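Side-chain contact in hypothetical protein BP2299 (Bordetella pertussis Tohama I, PDB 2FQP), which is of unknown function but carries a cupin domain, a double-stranded beta-helix that binds a zinc ion: residues Q62-R65 with G66-Y69. Sequence-based numbering, arbitrary orientation.
Sequences QLTR and GVSY. With ACT (acetate ion), chain F.
Thr64 lays its methyl group against Val67, CG2 to CG2 at 3.5 Å, across the mouth of a type II beta turn running from Thr64 to Val67. With OG1 beside the backbone N (chi1 -59°), the methyl falls opposite that N and comes up against one branch of the valine; two beta-branched residues thus cover the turn's exposed flank with short, stiff groups. Beneath them, Val67 N donates to Thr64 O at 3.0 Å, reaching the oxygen from above the carbonyl plane. Gly66 takes the third position with a positive phi of 80°, the conformation that a type II turn demands there and that glycine adopts most easily; its O accepts a hydrogen bond from Gln12 NE2 of the second subunit. Arg65, at the second position, has its extended chain directed away from the turn, as suits a long charged residue at the surface. Past the turn the two arms are bridged by a water, which accepts from Thr64 N and donates to Val67 O. Farther along, Leu63 turns its branched end to the rim of the Tyr69 ring, CG lying 4.1 Å from CE1, with the two side chains roughly perpendicular. Tyrosine serves both needs here: its ring edge meets the buried leucine, while its hydroxyl donates to an acetate oxygen at 2.7 Å, near the ring plane. The same acetate, probably from the crystallisation liquor, is also hydrogen-bonded to Tyr40 OH. The turn carries the chain from strand 57-63, paired with strand 48-54 in one sheet of the cupin barrel, to strand 69-71 beside strand 40-44 in the other.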
# COMPACT_ATOMS: atom_id res chain seq x y z
N GLN A 62 9.87 6.13 -12.16
CA GLN A 62 9.75 4.69 -12.31
C GLN A 62 9.25 4.08 -11.02
O GLN A 62 9.91 4.18 -10.01
CB GLN A 62 11.11 4.06 -12.62
CG GLN A 62 11.67 4.44 -13.92
CD GLN A 62 10.87 3.94 -15.09
OE1 GLN A 62 10.18 2.90 -15.01
NE2 GLN A 62 10.93 4.67 -16.20
N LEU A 63 8.06 3.51 -11.06
CA LEU A 63 7.50 2.91 -9.87
C LEU A 63 7.67 1.38 -9.90
O LEU A 63 7.64 0.76 -10.97
CB LEU A 63 6.03 3.27 -9.77
CG LEU A 63 5.70 4.59 -9.07
CD1 LEU A 63 6.33 5.76 -9.81
CD2 LEU A 63 4.20 4.76 -8.95
N THR A 64 7.82 0.78 -8.73
CA THR A 64 7.92 -0.67 -8.60
C THR A 64 6.78 -1.14 -7.74
O THR A 64 6.57 -0.60 -6.63
CB THR A 64 9.24 -1.06 -7.96
OG1 THR A 64 10.29 -0.56 -8.78
CG2 THR A 64 9.38 -2.55 -7.84
N ARG A 65 6.07 -2.17 -8.21
CA ARG A 65 5.01 -2.73 -7.41
C ARG A 65 5.53 -3.07 -6.01
O ARG A 65 6.59 -3.70 -5.85
CB ARG A 65 4.32 -3.95 -8.07
CG ARG A 65 5.17 -5.15 -8.20
CD ARG A 65 4.49 -6.23 -9.06
NE ARG A 65 5.29 -7.45 -9.09
CZ ARG A 65 4.83 -8.65 -9.43
NH1 ARG A 65 3.55 -8.81 -9.79
NH2 ARG A 65 5.64 -9.71 -9.41
N GLY A 66 4.79 -2.62 -5.00
CA GLY A 66 5.07 -2.94 -3.62
C GLY A 66 6.17 -2.15 -2.97
O GLY A 66 6.52 -2.45 -1.85
N VAL A 67 6.75 -1.18 -3.69
CA VAL A 67 7.82 -0.33 -3.17
C VAL A 67 7.20 1.02 -2.90
O VAL A 67 6.97 1.84 -3.81
CB VAL A 67 9.00 -0.20 -4.14
CG1 VAL A 67 10.06 0.72 -3.56
CG2 VAL A 67 9.57 -1.56 -4.45
N SER A 68 6.90 1.26 -1.63
CA SER A 68 6.17 2.45 -1.23
C SER A 68 7.08 3.67 -1.13
O SER A 68 8.30 3.59 -1.05
CB SER A 68 5.47 2.23 0.11
OG SER A 68 6.39 2.24 1.17
N TYR A 69 6.43 4.82 -1.18
CA TYR A 69 7.11 6.06 -0.91
C TYR A 69 6.12 7.04 -0.34
O TYR A 69 4.92 6.84 -0.43
CB TYR A 69 7.76 6.61 -2.17
CG TYR A 69 6.85 6.90 -3.31
CD1 TYR A 69 6.60 5.94 -4.27
CD2 TYR A 69 6.35 8.17 -3.50
CE1 TYR A 69 5.80 6.21 -5.35
CE2 TYR A 69 5.57 8.50 -4.57
CZ TYR A 69 5.30 7.50 -5.52
OH TYR A 69 4.53 7.79 -6.61
C ACT F . 2.52 10.40 -6.64
O ACT F . 3.77 10.37 -6.57
OXT ACT F . 1.88 11.29 -6.01
CH3 ACT F . 1.81 9.39 -7.48
O HOH W 1 8.06 2.62 -6.44